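Local coordinates for plasmodesmata-located protein 5 (Arabidopsis thaliana, PDB 6GRE) that restricts plasmodesmal permeability during salicylic acid-triggered immune responses by regulating callose deposition, here represented by its extracellular tandem DUF26 region, at residues Asn109-Ile121 / Asp171-Asp183. Sequence-based numbering, arbitrary orientation. Where two conformers were deposited one is given.
Sequences NKSFLGVQDKTLI and DLSTSQCQDCLSD. With NAG (2-acetamido-2-deoxy-beta-D-glucopyranose), chain C; NAG (2-acetamido-2-deoxy-beta-D-glucopyranose), chain F; EDO (1,2-ethanediol), chain I.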
ATOM      1  N   ASN A 109       1.629  15.508   7.291  1.00 20.94           N
ATOM      2  CA  ASN A 109       2.026  16.506   8.302  1.00 22.27           C
ATOM      3  C   ASN A 109       1.242  16.304   9.610  1.00 23.94           C
ATOM      4  O   ASN A 109       1.225  17.155  10.469  1.00 24.70           O
ATOM      5  CB  ASN A 109       1.881  17.924   7.738  1.00 23.24           C
ATOM      6  CG  ASN A 109       0.449  18.394   7.641  1.00 27.19           C
ATOM      7  OD1 ASN A 109      -0.470  17.601   7.423  1.00 28.19           O
ATOM      8  ND2 ASN A 109       0.247  19.688   7.819  1.00 29.63           N
ATOM      9  N   LYS A 110       0.593  15.146   9.748  1.00 22.84           N
ATOM     10  CA  LYS A 110       0.015  14.681  10.984  1.00 24.72           C
ATOM     11  C   LYS A 110       0.119  13.157  10.982  1.00 24.18           C
ATOM     12  O   LYS A 110       0.260  12.550   9.923  1.00 24.13           O
ATOM     13  CB  LYS A 110      -1.445  15.131  11.090  1.00 28.18           C
ATOM     14  CG  LYS A 110      -2.361  14.542  10.030  1.00 31.04           C
ATOM     15  CD  LYS A 110      -3.787  15.039  10.085  1.00 36.28           C
ATOM     16  CE  LYS A 110      -4.597  14.597   8.882  1.00 38.86           C
ATOM     17  NZ  LYS A 110      -3.977  15.032   7.602  1.00 40.56           N
ATOM     18  N   SER A 111       0.098  12.557  12.160  1.00 23.66           N
ATOM     19  CA  SER A 111       0.159  11.109  12.254  1.00 23.14           C
ATOM     20  C   SER A 111      -1.117  10.502  11.659  1.00 22.23           C
ATOM     21  O   SER A 111      -2.219  10.997  11.866  1.00 22.43           O
ATOM     22  CB  SER A 111       0.357  10.663  13.655  1.00 22.79           C
ATOM     23  OG  SER A 111       0.502   9.255  13.728  1.00 23.65           O
ATOM     24  N   PHE A 112      -0.934   9.419  10.896  1.00 20.84           N
ATOM     25  CA  PHE A 112      -2.052   8.594  10.413  1.00 19.34           C
ATOM     26  C   PHE A 112      -1.928   7.176  10.985  1.00 19.41           C
ATOM     27  O   PHE A 112      -2.694   6.304  10.575  1.00 18.12           O
ATOM     28  CB  PHE A 112      -2.098   8.562   8.877  1.00 18.69           C
ATOM     29  CG  PHE A 112      -0.780   8.228   8.220  1.00 20.05           C
ATOM     30  CD1 PHE A 112      -0.344   6.923   8.082  1.00 20.25           C
ATOM     31  CD2 PHE A 112       0.042   9.241   7.747  1.00 20.86           C
ATOM     32  CE1 PHE A 112       0.882   6.628   7.499  1.00 20.00           C
ATOM     33  CE2 PHE A 112       1.263   8.952   7.159  1.00 21.02           C
ATOM     34  CZ  PHE A 112       1.684   7.640   7.026  1.00 21.63           C
ATOM     35  N   LEU A 113      -1.005   6.924  11.925  1.00 18.98           N
ATOM     36  CA  LEU A 113      -0.786   5.557  12.451  1.00 18.99           C
ATOM     37  C   LEU A 113      -2.016   5.085  13.214  1.00 20.01           C
ATOM     38  O   LEU A 113      -2.541   5.770  14.121  1.00 19.81           O
ATOM     39  CB  LEU A 113       0.431   5.474  13.368  1.00 21.02           C
ATOM     40  CG  LEU A 113       1.775   5.826  12.756  1.00 22.29           C
ATOM     41  CD1 LEU A 113       2.867   5.636  13.792  1.00 23.04           C
ATOM     42  CD2 LEU A 113       2.088   4.998  11.508  1.00 21.42           C
ATOM     43  N   GLY A 114      -2.494   3.893  12.839  1.00 18.71           N
ATOM     44  CA  GLY A 114      -3.625   3.285  13.492  1.00 18.60           C
ATOM     45  C   GLY A 114      -4.959   3.951  13.205  1.00 17.14           C
ATOM     46  O   GLY A 114      -5.968   3.643  13.840  1.00 19.07           O
ATOM     47  N   VAL A 115      -4.994   4.859  12.214  1.00 17.94           N
ATOM     48  CA  VAL A 115      -6.230   5.461  11.783  1.00 18.21           C
ATOM     49  C   VAL A 115      -6.809   4.614  10.647  1.00 17.99           C
ATOM     50  O   VAL A 115      -6.219   4.516   9.563  1.00 19.15           O
ATOM     51  CB  VAL A 115      -6.039   6.925  11.347  1.00 18.62           C
ATOM     52  CG1 VAL A 115      -7.344   7.557  10.904  1.00 21.19           C
ATOM     53  CG2 VAL A 115      -5.398   7.733  12.479  1.00 20.95           C
ATOM     54  N   GLN A 116      -7.955   4.018  10.889  1.00 17.71           N
ATOM     55  CA  GLN A 116      -8.645   3.221   9.870  1.00 17.56           C
ATOM     56  C   GLN A 116      -9.031   4.124   8.699  1.00 18.04           C
ATOM     57  O   GLN A 116      -9.428   5.289   8.886  1.00 17.76           O
ATOM     58  CB  GLN A 116      -9.901   2.556  10.445  1.00 17.61           C
ATOM     59  CG  GLN A 116     -10.675   1.681   9.480  1.00 17.80           C
ATOM     60  CD  GLN A 116      -9.849   0.567   8.882  1.00 17.89           C
ATOM     61  OE1 GLN A 116      -9.067   0.771   7.953  1.00 17.41           O
ATOM     62  NE2 GLN A 116     -10.061  -0.628   9.395  1.00 18.74           N
ATOM     63  N   ASP A 117      -8.963   3.583   7.471  1.00 15.92           N
ATOM     64  CA  ASP A 117      -9.474   4.312   6.323  1.00 17.47           C
ATOM     65  C   ASP A 117      -9.707   3.304   5.214  1.00 15.84           C
ATOM     66  O   ASP A 117      -8.754   2.770   4.647  1.00 15.50           O
ATOM     67  CB  ASP A 117      -8.503   5.399   5.890  1.00 18.01           C
ATOM     68  CG  ASP A 117      -9.060   6.319   4.841  1.00 18.90           C
ATOM     69  OD1 ASP A 117     -10.109   5.994   4.253  1.00 18.52           O
ATOM     70  OD2 ASP A 117      -8.405   7.354   4.623  1.00 21.02           O
ATOM     71  N   LYS A 118     -10.983   3.011   5.006  1.00 16.25           N
ATOM     72  CA  LYS A 118     -11.443   2.002   4.067  1.00 16.89           C
ATOM     73  C   LYS A 118     -11.887   2.648   2.754  1.00 16.59           C
ATOM     74  O   LYS A 118     -12.509   1.976   1.931  1.00 16.62           O
ATOM     75  CB  LYS A 118     -12.570   1.188   4.711  1.00 18.85           C
ATOM     76  CG  LYS A 118     -12.113   0.409   5.932  1.00 19.91           C
ATOM     77  CD  LYS A 118     -13.137  -0.541   6.465  1.00 22.20           C
ATOM     78  CE  LYS A 118     -14.357   0.167   7.000  1.00 25.46           C
ATOM     79  NZ  LYS A 118     -15.401  -0.813   7.384  1.00 29.09           N
ATOM     80  N   THR A 119     -11.644   3.948   2.585  1.00 15.80           N
ATOM     81  CA  THR A 119     -12.114   4.637   1.376  1.00 17.78           C
ATOM     82  C   THR A 119     -11.419   4.054   0.141  1.00 16.59           C
ATOM     83  O   THR A 119     -10.224   3.738   0.149  1.00 16.46           O
ATOM     84  CB  THR A 119     -11.929   6.157   1.429  1.00 19.59           C
ATOM     85  OG1 THR A 119     -10.572   6.510   1.555  1.00 21.76           O
ATOM     86  CG2 THR A 119     -12.679   6.793   2.573  1.00 21.89           C
ATOM     87  N   LEU A 120     -12.189   3.979  -0.954  1.00 17.58           N
ATOM     88  CA  LEU A 120     -11.662   3.496  -2.202  0.60 15.66           C
ATOM     89  C   LEU A 120     -10.709   4.503  -2.838  1.00 17.10           C
ATOM     90  O   LEU A 120     -11.005   5.712  -2.901  1.00 18.22           O
ATOM     91  CB  LEU A 120     -12.818   3.231  -3.160  0.60 15.12           C
ATOM     92  CG  LEU A 120     -12.348   2.771  -4.535  0.60 14.91           C
ATOM     93  CD1 LEU A 120     -11.840   1.337  -4.452  0.60 13.63           C
ATOM     94  CD2 LEU A 120     -13.465   2.889  -5.550  0.60 15.61           C
ATOM     95  N   ILE A 121      -9.547   4.009  -3.288  1.00 14.30           N
ATOM     96  CA  ILE A 121      -8.685   4.738  -4.159  1.00 15.11           C
ATOM     97  C   ILE A 121      -8.874   4.249  -5.592  1.00 15.92           C
ATOM     98  O   ILE A 121      -9.230   5.031  -6.469  1.00 16.64           O
ATOM     99  CB  ILE A 121      -7.226   4.691  -3.707  1.00 16.14           C
ATOM    100  CG1 ILE A 121      -7.098   5.294  -2.308  1.00 17.99           C
ATOM    101  CG2 ILE A 121      -6.332   5.372  -4.731  1.00 16.10           C
ATOM    102  CD1 ILE A 121      -5.736   5.195  -1.705  1.00 18.37           C
ATOM    103  N   ASP A 171       0.420  -0.250  10.069  1.00 16.78           N
ATOM    104  CA  ASP A 171       0.025   0.475  11.268  1.00 17.25           C
ATOM    105  C   ASP A 171      -1.346   0.043  11.787  1.00 18.50           C
ATOM    106  O   ASP A 171      -1.715   0.428  12.905  1.00 19.28           O
ATOM    107  CB  ASP A 171      -0.012   1.976  11.015  1.00 17.68           C
ATOM    108  CG  ASP A 171      -1.022   2.340   9.957  1.00 17.98           C
ATOM    109  OD1 ASP A 171      -0.818   1.869   8.790  1.00 18.20           O
ATOM    110  OD2 ASP A 171      -2.026   2.992  10.287  1.00 18.00           O
ATOM    111  N   LEU A 172      -2.115  -0.729  11.003  1.00 15.70           N
ATOM    112  CA  LEU A 172      -3.444  -1.150  11.409  1.00 16.18           C
ATOM    113  C   LEU A 172      -3.326  -2.272  12.443  1.00 16.48           C
ATOM    114  O   LEU A 172      -2.457  -3.120  12.332  1.00 17.07           O
ATOM    115  CB  LEU A 172      -4.268  -1.681  10.233  1.00 16.04           C
ATOM    116  CG  LEU A 172      -4.649  -0.673   9.145  1.00 17.84           C
ATOM    117  CD1 LEU A 172      -5.697  -1.278   8.225  1.00 17.00           C
ATOM    118  CD2 LEU A 172      -5.144   0.612   9.748  1.00 17.97           C
ATOM    119  N   SER A 173      -4.285  -2.275  13.370  1.00 17.10           N
ATOM    120  CA  SER A 173      -4.411  -3.389  14.309  1.00 18.12           C
ATOM    121  C   SER A 173      -4.910  -4.630  13.572  1.00 19.08           C
ATOM    122  O   SER A 173      -5.385  -4.567  12.442  1.00 17.27           O
ATOM    123  CB  SER A 173      -5.350  -3.063  15.419  1.00 17.44           C
ATOM    124  OG  SER A 173      -6.680  -3.001  14.938  1.00 19.02           O
ATOM    125  N   THR A 174      -4.871  -5.770  14.255  1.00 18.60           N
ATOM    126  CA  THR A 174      -5.418  -6.991  13.687  1.00 18.00           C
ATOM    127  C   THR A 174      -6.865  -6.803  13.235  1.00 18.08           C
ATOM    128  O   THR A 174      -7.247  -7.186  12.102  1.00 18.16           O
ATOM    129  CB  THR A 174      -5.337  -8.165  14.674  1.00 18.58           C
ATOM    130  OG1 THR A 174      -3.967  -8.246  15.027  1.00 20.95           O
ATOM    131  CG2 THR A 174      -5.793  -9.467  14.071  1.00 19.77           C
ATOM    132  N   SER A 175      -7.701  -6.228  14.100  1.00 17.92           N
ATOM    133  CA  SER A 175      -9.083  -6.009  13.841  0.70 18.27           C
ATOM    134  C   SER A 175      -9.273  -5.034  12.666  1.00 16.10           C
ATOM    135  O   SER A 175     -10.106  -5.229  11.799  1.00 16.53           O
ATOM    136  CB  SER A 175      -9.771  -5.500  15.093  0.70 20.98           C
ATOM    137  OG  SER A 175     -11.101  -5.143  14.798  0.70 25.80           O
ATOM    138  N   GLN A 176      -8.512  -3.943  12.729  1.00 15.56           N
ATOM    139  CA  GLN A 176      -8.662  -2.913  11.666  1.00 15.18           C
ATOM    140  C   GLN A 176      -8.285  -3.517  10.307  1.00 14.87           C
ATOM    141  O   GLN A 176      -8.936  -3.273   9.301  1.00 15.68           O
ATOM    142  CB  GLN A 176      -7.742  -1.741  11.957  1.00 15.23           C
ATOM    143  CG  GLN A 176      -8.254  -0.857  13.087  1.00 16.57           C
ATOM    144  CD  GLN A 176      -7.251   0.217  13.421  1.00 15.51           C
ATOM    145  OE1 GLN A 176      -6.043  -0.010  13.431  1.00 17.21           O
ATOM    146  NE2 GLN A 176      -7.764   1.433  13.632  1.00 17.64           N
ATOM    147  N   CYS A 177      -7.226  -4.308  10.328  1.00 14.19           N
ATOM    148  CA  CYS A 177      -6.759  -4.973   9.114  1.00 14.39           C
ATOM    149  C   CYS A 177      -7.846  -5.885   8.541  1.00 14.42           C
ATOM    150  O   CYS A 177      -8.178  -5.803   7.354  1.00 14.54           O
ATOM    151  CB  CYS A 177      -5.495  -5.755   9.394  1.00 15.45           C
ATOM    152  SG  CYS A 177      -4.912  -6.696   7.956  1.00 18.06           S
ATOM    153  N   GLN A 178      -8.420  -6.749   9.390  1.00 14.39           N
ATOM    154  CA  GLN A 178      -9.453  -7.623   8.912  1.00 14.50           C
ATOM    155  C   GLN A 178     -10.668  -6.845   8.378  1.00 15.17           C
ATOM    156  O   GLN A 178     -11.299  -7.254   7.398  1.00 16.57           O
ATOM    157  CB  GLN A 178      -9.856  -8.635   9.994  1.00 14.65           C
ATOM    158  CG  GLN A 178     -10.933  -9.571   9.508  1.00 15.89           C
ATOM    159  CD  GLN A 178     -10.480 -10.471   8.374  1.00 15.59           C
ATOM    160  OE1 GLN A 178      -9.296 -10.748   8.254  1.00 18.65           O
ATOM    161  NE2 GLN A 178     -11.424 -11.042   7.646  1.00 19.59           N
ATOM    162  N   ASP A 179     -11.040  -5.738   9.038  1.00 15.89           N
ATOM    163  CA  ASP A 179     -12.153  -4.926   8.623  1.00 17.59           C
ATOM    164  C   ASP A 179     -11.856  -4.332   7.234  1.00 15.80           C
ATOM    165  O   ASP A 179     -12.715  -4.385   6.350  1.00 16.96           O
ATOM    166  CB  ASP A 179     -12.434  -3.838   9.656  1.00 20.53           C
ATOM    167  CG  ASP A 179     -13.676  -3.017   9.386  1.00 23.92           C
ATOM    168  OD1 ASP A 179     -14.592  -3.519   8.727  1.00 33.53           O
ATOM    169  OD2 ASP A 179     -13.716  -1.864   9.870  1.00 32.45           O
ATOM    170  N   CYS A 180     -10.654  -3.759   7.077  1.00 15.20           N
ATOM    171  CA  CYS A 180     -10.282  -3.165   5.791  1.00 15.40           C
ATOM    172  C   CYS A 180     -10.323  -4.255   4.695  1.00 14.60           C
ATOM    173  O   CYS A 180     -10.894  -4.066   3.624  1.00 14.57           O
ATOM    174  CB  CYS A 180      -8.931  -2.493   5.927  1.00 14.67           C
ATOM    175  SG  CYS A 180      -8.555  -1.421   4.518  1.00 17.65           S
ATOM    176  N   LEU A 181      -9.653  -5.375   4.963  1.00 14.80           N
ATOM    177  CA  LEU A 181      -9.581  -6.459   3.958  1.00 15.04           C
ATOM    178  C   LEU A 181     -10.937  -7.072   3.645  1.00 15.59           C
ATOM    179  O   LEU A 181     -11.198  -7.434   2.495  1.00 14.10           O
ATOM    180  CB  LEU A 181      -8.600  -7.535   4.401  1.00 15.69           C
ATOM    181  CG  LEU A 181      -7.147  -7.126   4.305  1.00 15.78           C
ATOM    182  CD1 LEU A 181      -6.239  -8.260   4.751  1.00 17.35           C
ATOM    183  CD2 LEU A 181      -6.798  -6.652   2.907  1.00 15.25           C
ATOM    184  N   SER A 182     -11.817  -7.187   4.649  0.50 16.00           N
ATOM    185  CA  SER A 182     -13.160  -7.697   4.400  0.50 16.77           C
ATOM    186  C   SER A 182     -13.832  -6.841   3.316  0.50 16.11           C
ATOM    187  O   SER A 182     -14.410  -7.364   2.358  0.50 16.65           O
ATOM    188  CB  SER A 182     -13.991  -7.765   5.671  0.50 18.65           C
ATOM    189  OG  SER A 182     -15.282  -8.289   5.396  0.50 20.00           O
ATOM    190  N   ASP A 183     -13.728  -5.517   3.452  0.50 15.61           N
ATOM    191  CA  ASP A 183     -14.283  -4.616   2.455  0.50 16.16           C
ATOM    192  C   ASP A 183     -13.594  -4.850   1.102  0.50 15.08           C
ATOM    193  O   ASP A 183     -14.284  -5.121   0.086  0.50 16.11           O
ATOM    194  CB  ASP A 183     -14.118  -3.143   2.833  0.50 16.29           C
ATOM    195  CG  ASP A 183     -15.141  -2.588   3.809  0.50 17.85           C
ATOM    196  OD1 ASP A 183     -15.895  -3.378   4.417  0.50 21.77           O
ATOM    197  OD2 ASP A 183     -15.175  -1.349   3.939  0.50 19.97           O
TER
HETATM  198  C1  NAG C   1      -1.049  20.318   7.766  1.00 32.94           C
HETATM  199  C2  NAG C   1      -1.384  21.077   9.047  1.00 36.54           C
HETATM  200  C3  NAG C   1      -2.742  21.742   8.936  1.00 38.90           C
HETATM  201  C4  NAG C   1      -2.767  22.618   7.700  1.00 44.97           C
HETATM  202  C5  NAG C   1      -2.289  21.872   6.446  1.00 42.21           C
HETATM  203  C6  NAG C   1      -2.042  22.826   5.289  1.00 40.79           C
HETATM  204  C7  NAG C   1      -0.414  20.150  11.076  1.00 36.27           C
HETATM  205  C8  NAG C   1      -0.593  19.218  12.231  1.00 35.67           C
HETATM  206  N2  NAG C   1      -1.415  20.219  10.211  1.00 35.17           N
HETATM  207  O3  NAG C   1      -2.949  22.522  10.117  1.00 41.83           O
HETATM  208  O4  NAG C   1      -4.100  23.113   7.499  1.00 56.28           O
HETATM  209  O5  NAG C   1      -1.040  21.213   6.670  1.00 36.39           O
HETATM  210  O6  NAG C   1      -1.034  23.791   5.652  1.00 44.82           O
HETATM  211  O7  NAG C   1       0.610  20.814  10.938  1.00 37.78           O
HETATM  212  C1  NAG F 303       6.032   3.160  15.235  1.00 40.93           C
HETATM  213  C2  NAG F 303       5.279   1.957  15.808  1.00 39.17           C
HETATM  214  C3  NAG F 303       5.585   1.761  17.299  1.00 45.93           C
HETATM  215  C4  NAG F 303       7.062   1.995  17.648  1.00 51.85           C
HETATM  216  C5  NAG F 303       7.602   3.279  17.001  1.00 51.91           C
HETATM  217  C6  NAG F 303       9.078   3.563  17.308  1.00 53.77           C
HETATM  218  C7  NAG F 303       3.160   1.711  14.512  1.00 37.19           C
HETATM  219  C8  NAG F 303       1.665   1.892  14.621  1.00 36.24           C
HETATM  220  N2  NAG F 303       3.846   2.099  15.620  1.00 36.85           N
HETATM  221  O3  NAG F 303       5.219   0.423  17.642  1.00 51.23           O
HETATM  222  O4  NAG F 303       7.211   2.066  19.073  1.00 54.24           O
HETATM  223  O5  NAG F 303       7.419   3.167  15.589  1.00 47.49           O
HETATM  224  O6  NAG F 303       9.913   2.859  16.380  1.00 55.42           O
HETATM  225  O7  NAG F 303       3.690   1.248  13.484  1.00 31.15           O
HETATM  226  C1  EDO I 306     -11.201   1.262  13.742  1.00 37.37           C
HETATM  227  O1  EDO I 306     -10.417   2.315  14.221  1.00 37.72           O
HETATM  228  C2  EDO I 306     -12.618   1.746  13.566  1.00 39.72           C
HETATM  229  O2  EDO I 306     -13.016   1.454  12.229  1.00 40.00           O
HETATM  230  O   HOH W   1     -11.964  -0.983  11.732  1.00 32.30           O
HETATM  231  O   HOH W   2     -14.870   1.029   1.413  1.00 33.25           O
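Gly114 and Leu172 bring the connection from strand 103-108 to strand 120-125 against the start of helix 174-192, CA atoms 4.9 Å apart, and Gln116 and Lys118 then follow the first helical turns. A type II turn from Phe112 to Val115 makes the approach; Gly114, with positive phi (71°), suits its third position. Asp171 fastens the turn: OD2 accepts from Gly114 N at 2.7 Å through its anti lone pair. That oxygen also pairs with Lys204, which bonds Phe112 O and Val115 O as well, while OD1 turns to Ser169.

Two glutamines, each both donor and acceptor, join backbone to backbone. Gln176 NE2 gives a nearly straight bond (171°) to Gly114 O, 2.9 Å away and from above the carbonyl plane; its OE1 takes Ser173 N, and its own N is capped by Ser173 OG, a capping box. Gln116 bends at chi2 (57°), which folds its amide back: NE2 reaches Gln176 O at 2.9 Å, a carbonyl already bonded to Cys180 N, while OE1 accepts from Asp117 N in the carbonyl plane.

Lys118 suits its place by length: its aliphatic chain packs on the helix backbone, CD 3.9 Å from Cys180 CA, while NZ reaches a salt bridge with Asp179 (OD1 at 3.1 Å), hydrogen-bonding weakly to both oxygens, and, in the conformer given here, a looser one with Asp183.

On the sheet side of the helix, Cys180 is disulfide-bonded to Cys205 and touches Leu202 of strand 198-202, beside which strand 120-125 forms the sheet edge; Phe112 and Leu113 pack on Ile63 of strand 60-66 in the first domain's sheet.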